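PDB 6SL9: enoyl-CoA hydratase/carnithine racemase from Thermus thermophilus JL-18, which is an isomerase of the crotonase (enoyl-CoA hydratase/isomerase) family that probably forms oxepin-CoA in phenylacetic acid catabolism. Local coordinates for residues H240-R245 and P252-G257; T130-V133 and P139-G142; R86-L91 and A114-L119. All coordinates share one frame; numbering follows the deposited sequence.

Overall arrangement
Interactions 2 and 3 are neighbours in the crotonase core, with centres 14 Å apart, and they touch each other: the carbonyl S141 O lies 3.3 Å from W116 NE1, a weak hydrogen bond. Both also meet the third subunit. Helix 109-115 begins where crotonase enzymes usually form their oxyanion hole, so the two contacts probably lie close to the acyl-CoA pocket, which holds no ligand here. Interaction 1 belongs to the C-terminal part of the chain and packs against the second subunit; its centre is 41 Å from that of interaction 2, across the centre of the chain, and 27 Å from that of interaction 3.

Interaction 1 of 3, residues H240-R245 and P252-G257; sequences HEEGVR and PPRFQG
E242 OE1 is gripped by three groups: the backbone N-H of R254, the guanidinium of R251, which makes a salt bridge, and a water. The bond from R254 N to E242 OE1 is 2.8 Å long, 158° at the hydrogen, and arrives on the anti side of the carboxylate, slightly out of its plane. The water donates to OE1 and accepts a weak bond from R254 NE. E242 reaches the tail because CG stands anti to its backbone N (chi1 168°) and the chain then bends at chi2. Helix 238-249 is the last helix of this crotonase-family subunit, and the tail after it folds back along its side. The other oxygen, E242 OE2, takes R245 NH2 at 2.8 Å, so both oxygens are held; R245 also pairs with E241, completing a salt-bridge network. With an alanine in place of E242, R254 N would probably lose its tie to the helix and R251 its carboxylate mate, while R245 would be left with E241 alone of the two glutamates. G243 CA lies 3.9 Å from F255 CE1, while P253 CB sits over one face of the F255 ring, toward the rim. P253 and F255 also pack on R134 of the second subunit.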
loop_
_atom_site.group_PDB
_atom_site.type_symbol
_atom_site.label_atom_id
_atom_site.label_comp_id
_atom_site.label_asym_id
_atom_site.label_seq_id
_atom_site.Cartn_x
_atom_site.Cartn_y
_atom_site.Cartn_z
ATOM N N HIS A 240 -25.378 -12.439 12.277
ATOM C CA HIS A 240 -25.770 -12.244 10.874
ATOM C C HIS A 240 -27.284 -12.372 10.722
ATOM O O HIS A 240 -27.894 -11.580 9.979
ATOM C CB HIS A 240 -25.000 -13.231 9.998
ATOM C CG HIS A 240 -25.519 -13.165 8.594
ATOM N ND1 HIS A 240 -25.549 -11.984 7.881
ATOM C CD2 HIS A 240 -26.049 -14.115 7.771
ATOM C CE1 HIS A 240 -26.095 -12.223 6.704
ATOM N NE2 HIS A 240 -26.378 -13.494 6.576
ATOM N N GLU A 241 -27.888 -13.317 11.400
ATOM C CA GLU A 241 -29.369 -13.519 11.333
ATOM C C GLU A 241 -30.085 -12.267 11.821
ATOM O O GLU A 241 -31.010 -11.729 11.137
ATOM C CB GLU A 241 -29.768 -14.741 12.163
ATOM C CG GLU A 241 -31.221 -15.227 12.035
ATOM C CD GLU A 241 -31.795 -16.162 13.104
ATOM O OE1 GLU A 241 -31.094 -16.466 14.123
ATOM O OE2 GLU A 241 -32.984 -16.558 12.951
ATOM N N GLU A 242 -29.566 -11.696 12.902
ATOM C CA GLU A 242 -30.074 -10.431 13.443
ATOM C C GLU A 242 -29.866 -9.291 12.468
ATOM O O GLU A 242 -30.780 -8.438 12.318
ATOM C CB GLU A 242 -29.508 -10.176 14.835
ATOM C CG GLU A 242 -29.751 -8.768 15.352
ATOM C CD GLU A 242 -31.164 -8.366 15.685
ATOM O OE1 GLU A 242 -31.350 -7.125 15.999
ATOM O OE2 GLU A 242 -32.055 -9.255 15.626
ATOM N N GLY A 243 -28.682 -9.211 11.889
ATOM C CA GLY A 243 -28.376 -8.133 10.950
ATOM C C GLY A 243 -29.335 -8.134 9.763
ATOM O O GLY A 243 -29.769 -7.038 9.342
ATOM N N VAL A 244 -29.667 -9.313 9.246
ATOM C CA VAL A 244 -30.594 -9.408 8.087
ATOM C C VAL A 244 -31.988 -8.951 8.524
ATOM O O VAL A 244 -32.662 -8.145 7.779
ATOM C CB VAL A 244 -30.590 -10.834 7.511
ATOM C CG1 VAL A 244 -31.689 -11.009 6.508
ATOM C CG2 VAL A 244 -29.223 -11.133 6.909
ATOM N N ARG A 245 -32.428 -9.413 9.683
ATOM C CA ARG A 245 -33.767 -8.997 10.134
ATOM C C ARG A 245 -33.810 -7.477 10.339
ATOM O O ARG A 245 -34.816 -6.820 9.896
ATOM C CB ARG A 245 -34.098 -9.725 11.428
ATOM C CG ARG A 245 -34.400 -11.215 11.315
ATOM C CD ARG A 245 -35.231 -11.662 12.502
ATOM N NE ARG A 245 -34.392 -11.450 13.674
ATOM C CZ ARG A 245 -33.454 -12.291 14.114
ATOM N NH1 ARG A 245 -33.256 -13.452 13.505
ATOM N NH2 ARG A 245 -32.718 -11.959 15.166
ATOM N N PRO A 252 -32.120 -0.343 13.832
ATOM C CA PRO A 252 -30.798 -0.742 14.289
ATOM C C PRO A 252 -30.717 -2.223 14.685
ATOM O O PRO A 252 -31.610 -2.784 15.361
ATOM C CB PRO A 252 -30.488 0.192 15.471
ATOM C CG PRO A 252 -31.452 1.336 15.321
ATOM C CD PRO A 252 -32.669 0.764 14.627
ATOM N N PRO A 253 -29.637 -2.902 14.250
ATOM C CA PRO A 253 -29.417 -4.265 14.714
ATOM C C PRO A 253 -29.055 -4.287 16.215
ATOM O O PRO A 253 -28.460 -3.307 16.717
ATOM C CB PRO A 253 -28.280 -4.708 13.760
ATOM C CG PRO A 253 -27.513 -3.437 13.427
ATOM C CD PRO A 253 -28.594 -2.396 13.318
ATOM N N ARG A 254 -29.368 -5.391 16.900
ATOM C CA ARG A 254 -28.991 -5.659 18.318
ATOM C C ARG A 254 -28.014 -6.843 18.378
ATOM O O ARG A 254 -28.380 -8.023 18.537
ATOM C CB ARG A 254 -30.250 -5.866 19.177
ATOM C CG ARG A 254 -31.247 -4.728 18.980
ATOM C CD ARG A 254 -32.184 -4.339 20.081
ATOM N NE ARG A 254 -32.980 -5.413 20.669
ATOM C CZ ARG A 254 -33.934 -5.210 21.577
ATOM N NH1 ARG A 254 -34.592 -6.235 22.091
ATOM N NH2 ARG A 254 -34.209 -3.974 21.964
ATOM N N PHE A 255 -26.764 -6.548 18.146
ATOM C CA PHE A 255 -25.713 -7.581 18.027
ATOM C C PHE A 255 -25.250 -8.017 19.401
ATOM O O PHE A 255 -25.174 -7.221 20.333
ATOM C CB PHE A 255 -24.547 -7.056 17.213
ATOM C CG PHE A 255 -24.827 -6.780 15.766
ATOM C CD1 PHE A 255 -25.342 -7.760 14.917
ATOM C CD2 PHE A 255 -24.517 -5.522 15.238
ATOM C CE1 PHE A 255 -25.522 -7.444 13.566
ATOM C CE2 PHE A 255 -24.653 -5.262 13.905
ATOM C CZ PHE A 255 -25.164 -6.216 13.068
ATOM N N GLN A 256 -24.792 -9.278 19.483
ATOM C CA GLN A 256 -24.327 -9.889 20.751
ATOM C C GLN A 256 -22.889 -10.372 20.664
ATOM O O GLN A 256 -22.334 -10.815 21.677
ATOM C CB GLN A 256 -25.275 -11.015 21.170
ATOM C CG GLN A 256 -26.746 -10.580 21.200
ATOM C CD GLN A 256 -27.046 -9.420 22.125
ATOM O OE1 GLN A 256 -26.351 -9.200 23.115
ATOM N NE2 GLN A 256 -28.040 -8.609 21.779
ATOM N N GLY A 257 -22.247 -10.385 19.492
ATOM C CA GLY A 257 -20.868 -10.872 19.363
ATOM C C GLY A 257 -20.779 -12.379 19.228
ATOM O O GLY A 257 -19.712 -12.956 19.555
HETATM O O HOH W 1 -33.497 -7.369 18.353
#

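Interaction 2 of 3, residues T130-V133 and P139-G142; sequences TAFV and PDSG
The phenyl ring of F132 and the carboxylate of D140 stand steeply to each other, their planes 70° apart, while the backbone of P139 and D140 runs over one face of the ring. On that face P139 CA makes a CH-pi contact 4.0 Å from the ring centroid, and D140 N lies 3.6 Å above the plane, displaced toward the rim. Both segments belong to the long connection between strand 127-129 and helix 143-151 of the crotonase fold, and the phenylalanine pins the start of this connection against its end. In this family the region borders the acyl-CoA site, so D140 probably lies near the pocket. F132 begins a short 3-10 turn; with chi1 at -70°, its CG lies anti to the carbonyl carbon and the ring is brought against P139 CA. At the far end of the ring, D140 OD1 approaches F132 CZ to 3.3 Å. F132 also packs on S112 of helix 109-115 and on L143. The third subunit reaches this loop too: its Q231 NE2 bonds to D140 OD2, and its E227 accepts the N-H of G142, the N-cap residue of helix 143-151. The two oxygens of the D140 carboxylate thus have separate partners, for OD1 accepts the hydroxyl of S141: OG is 2.8 Å from OD1 and comes from above the carboxylate plane, 42° out of it.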
loop_
_atom_site.group_PDB
_atom_site.type_symbol
_atom_site.label_atom_id
_atom_site.label_comp_id
_atom_site.label_asym_id
_atom_site.label_seq_id
_atom_site.Cartn_x
_atom_site.Cartn_y
_atom_site.Cartn_z
ATOM N N THR A 130 9.595 7.317 15.003
ATOM C CA THR A 130 9.996 5.909 14.861
ATOM C C THR A 130 11.146 5.593 15.805
ATOM O O THR A 130 11.162 4.501 16.379
ATOM C CB THR A 130 10.296 5.556 13.395
ATOM O OG1 THR A 130 11.414 6.371 12.966
ATOM C CG2 THR A 130 9.093 5.707 12.484
ATOM N N ALA A 131 12.117 6.486 15.947
ATOM C CA ALA A 131 13.167 6.493 16.989
ATOM C C ALA A 131 14.270 5.449 16.860
ATOM O O ALA A 131 15.409 5.761 17.236
ATOM C CB ALA A 131 12.545 6.394 18.381
ATOM N N PHE A 132 13.963 4.241 16.403
ATOM C CA PHE A 132 14.949 3.136 16.400
ATOM C C PHE A 132 16.262 3.582 15.749
ATOM O O PHE A 132 17.357 3.249 16.286
ATOM C CB PHE A 132 14.399 1.921 15.639
ATOM C CG PHE A 132 13.272 1.240 16.376
ATOM C CD1 PHE A 132 13.552 0.333 17.358
ATOM C CD2 PHE A 132 11.941 1.435 16.008
ATOM C CE1 PHE A 132 12.554 -0.345 17.998
ATOM C CE2 PHE A 132 10.925 0.728 16.649
ATOM C CZ PHE A 132 11.254 -0.138 17.635
ATOM N N VAL A 133 16.203 4.262 14.623
ATOM C CA VAL A 133 17.429 4.603 13.870
ATOM C C VAL A 133 18.342 5.520 14.687
ATOM O O VAL A 133 19.558 5.516 14.453
ATOM C CB VAL A 133 17.098 5.200 12.493
ATOM C CG1 VAL A 133 16.595 6.623 12.586
ATOM C CG2 VAL A 133 18.236 5.144 11.552
ATOM N N PRO A 139 13.423 -0.970 12.783
ATOM C CA PRO A 139 12.086 -1.069 13.345
ATOM C C PRO A 139 11.813 -2.492 13.820
ATOM O O PRO A 139 12.098 -3.441 13.120
ATOM C CB PRO A 139 11.213 -0.684 12.179
ATOM C CG PRO A 139 11.998 -0.863 10.949
ATOM C CD PRO A 139 13.394 -0.527 11.383
ATOM N N ASP A 140 11.191 -2.612 14.997
ATOM C CA ASP A 140 10.768 -3.924 15.503
ATOM C C ASP A 140 9.344 -3.847 16.021
ATOM O O ASP A 140 8.655 -2.827 15.888
ATOM C CB ASP A 140 11.823 -4.519 16.452
ATOM C CG ASP A 140 11.947 -3.903 17.836
ATOM O OD1 ASP A 140 10.939 -3.353 18.357
ATOM O OD2 ASP A 140 13.075 -3.984 18.387
ATOM N N SER A 141 8.928 -4.933 16.661
ATOM C CA SER A 141 7.593 -5.053 17.248
ATOM C C SER A 141 6.512 -4.836 16.187
ATOM O O SER A 141 5.378 -4.358 16.511
ATOM C CB SER A 141 7.449 -4.120 18.446
ATOM O OG SER A 141 8.524 -4.261 19.338
ATOM N N GLY A 142 6.782 -5.244 14.960
ATOM C CA GLY A 142 5.849 -5.155 13.862
ATOM C C GLY A 142 5.834 -3.814 13.138
ATOM O O GLY A 142 5.038 -3.698 12.191
#

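Interaction 3 of 3, residues R86-L91 and A114-L119; sequences RVVEAL and ALWGDL
W116 begins its contact at CB, which rests 4.1 Å from L91 CB, and the indole then runs on along helix 77-93 as far as V88. In this crotonase fold the tryptophan lies in the chain between helix 109-115 and strand 119-123, and its side chain bridges from there to the neighbouring helix. Its CG is still close to L91 CB, at 4.2 Å, and CD1 comes to 4.2 Å from the methyl L91 CD1. Next along the indole, NE1 meets V88 CG1 at 3.5 Å and also makes a weak hydrogen bond to S141 O; the same methyl lies near CE2 and CZ2 of the six-membered ring. The valine and leucine stand one helical turn apart, so one side of the helix meets the side chain from CB through CD1 and NE1 to CZ2. With chi1 of W116 at -77°, CG is anti to the carbonyl carbon and the ring system is carried across to the helix. No hydrogen bond links the two segments, and all three side chains are buried. L91 also packs on L40 and L98, W116 on L146, and, across the subunit boundary, V88 on L224 and W116 on L220 of the third subunit. In V88 the methyl that does the touching, CG1, is the one anti to the backbone N, and it comes to 3.6 Å from W116 CZ2.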
loop_
_atom_site.group_PDB
_atom_site.type_symbol
_atom_site.label_atom_id
_atom_site.label_comp_id
_atom_site.label_asym_id
_atom_site.label_seq_id
_atom_site.Cartn_x
_atom_site.Cartn_y
_atom_site.Cartn_z
ATOM N N ARG A 86 5.446 -12.761 20.761
ATOM C CA ARG A 86 4.095 -13.297 21.007
ATOM C C ARG A 86 3.117 -12.167 21.388
ATOM O O ARG A 86 1.899 -12.329 21.225
ATOM C CB ARG A 86 4.114 -14.461 21.981
ATOM C CG ARG A 86 4.527 -14.014 23.361
ATOM C CD ARG A 86 4.716 -15.220 24.281
ATOM N NE ARG A 86 5.855 -16.138 24.045
ATOM C CZ ARG A 86 6.238 -17.045 24.973
ATOM N NH1 ARG A 86 5.476 -17.205 26.031
ATOM N NH2 ARG A 86 7.282 -17.821 24.813
ATOM N N VAL A 87 3.590 -11.114 22.007
ATOM C CA VAL A 87 2.668 -10.020 22.378
ATOM C C VAL A 87 2.129 -9.305 21.139
ATOM O O VAL A 87 0.950 -8.936 21.080
ATOM C CB VAL A 87 3.354 -9.093 23.370
ATOM C CG1 VAL A 87 2.338 -8.122 23.936
ATOM C CG2 VAL A 87 3.963 -9.910 24.503
ATOM N N VAL A 88 2.990 -9.071 20.165
ATOM C CA VAL A 88 2.525 -8.505 18.877
ATOM C C VAL A 88 1.620 -9.481 18.165
ATOM O O VAL A 88 0.613 -9.078 17.559
ATOM C CB VAL A 88 3.714 -8.057 18.035
ATOM C CG1 VAL A 88 3.252 -7.561 16.684
ATOM C CG2 VAL A 88 4.506 -6.966 18.758
ATOM N N GLU A 89 1.955 -10.770 18.204
ATOM C CA GLU A 89 1.039 -11.762 17.631
ATOM C C GLU A 89 -0.338 -11.644 18.285
ATOM O O GLU A 89 -1.363 -11.676 17.582
ATOM C CB GLU A 89 1.588 -13.174 17.849
ATOM C CG GLU A 89 2.759 -13.512 16.946
ATOM C CD GLU A 89 2.405 -13.935 15.546
ATOM O OE1 GLU A 89 3.356 -14.248 14.785
ATOM O OE2 GLU A 89 1.201 -13.947 15.197
ATOM N N ALA A 90 -0.374 -11.518 19.604
ATOM C CA ALA A 90 -1.640 -11.420 20.353
ATOM C C ALA A 90 -2.406 -10.185 19.895
ATOM O O ALA A 90 -3.615 -10.314 19.666
ATOM C CB ALA A 90 -1.417 -11.389 21.860
ATOM N N LEU A 91 -1.750 -9.039 19.796
ATOM C CA LEU A 91 -2.453 -7.842 19.322
ATOM C C LEU A 91 -2.968 -8.110 17.922
ATOM O O LEU A 91 -4.111 -7.732 17.611
ATOM C CB LEU A 91 -1.480 -6.681 19.289
ATOM C CG LEU A 91 -1.159 -6.097 20.665
ATOM C CD1 LEU A 91 0.125 -5.245 20.629
ATOM C CD2 LEU A 91 -2.333 -5.230 21.162
ATOM N N ALA A 114 1.127 1.418 19.468
ATOM C CA ALA A 114 -0.011 2.312 19.203
ATOM C C ALA A 114 -0.622 1.948 17.848
ATOM O O ALA A 114 -1.858 1.997 17.666
ATOM C CB ALA A 114 0.458 3.738 19.199
ATOM N N LEU A 115 0.199 1.583 16.884
ATOM C CA LEU A 115 -0.269 1.386 15.499
ATOM C C LEU A 115 -0.995 0.066 15.332
ATOM O O LEU A 115 -1.643 -0.132 14.313
ATOM C CB LEU A 115 0.876 1.527 14.505
ATOM C CG LEU A 115 1.496 2.933 14.420
ATOM C CD1 LEU A 115 2.553 2.988 13.372
ATOM C CD2 LEU A 115 0.466 4.048 14.225
ATOM N N TRP A 116 -0.984 -0.800 16.338
ATOM C CA TRP A 116 -1.784 -2.041 16.313
ATOM C C TRP A 116 -3.253 -1.795 16.619
ATOM O O TRP A 116 -4.038 -2.700 16.414
ATOM C CB TRP A 116 -1.203 -3.113 17.244
ATOM C CG TRP A 116 -0.008 -3.798 16.664
ATOM C CD1 TRP A 116 1.315 -3.616 16.964
ATOM C CD2 TRP A 116 -0.060 -4.644 15.515
ATOM N NE1 TRP A 116 2.073 -4.337 16.088
ATOM C CE2 TRP A 116 1.265 -4.973 15.185
ATOM C CE3 TRP A 116 -1.111 -5.148 14.742
ATOM C CZ2 TRP A 116 1.563 -5.770 14.079
ATOM C CZ3 TRP A 116 -0.811 -5.945 13.650
ATOM C CH2 TRP A 116 0.506 -6.238 13.335
ATOM N N GLY A 117 -3.636 -0.593 17.080
ATOM C CA GLY A 117 -5.064 -0.352 17.231
ATOM C C GLY A 117 -5.783 -0.518 15.913
ATOM O O GLY A 117 -5.250 -0.126 14.881
ATOM N N ASP A 118 -7.006 -1.032 15.910
ATOM C CA ASP A 118 -7.866 -1.055 14.709
ATOM C C ASP A 118 -8.355 0.327 14.354
ATOM O O ASP A 118 -8.402 0.700 13.171
ATOM C CB ASP A 118 -9.048 -1.961 14.931
ATOM C CG ASP A 118 -8.666 -3.378 15.194
ATOM O OD1 ASP A 118 -7.867 -3.934 14.419
ATOM O OD2 ASP A 118 -9.151 -3.930 16.213
ATOM N N LEU A 119 -8.727 1.091 15.379
ATOM C CA LEU A 119 -9.093 2.505 15.274
ATOM C C LEU A 119 -8.253 3.263 16.274
ATOM O O LEU A 119 -8.118 2.830 17.431
ATOM C CB LEU A 119 -10.592 2.723 15.500
ATOM C CG LEU A 119 -11.457 2.084 14.401
ATOM C CD1 LEU A 119 -12.906 2.081 14.707
ATOM C CD2 LEU A 119 -11.235 2.755 13.072
#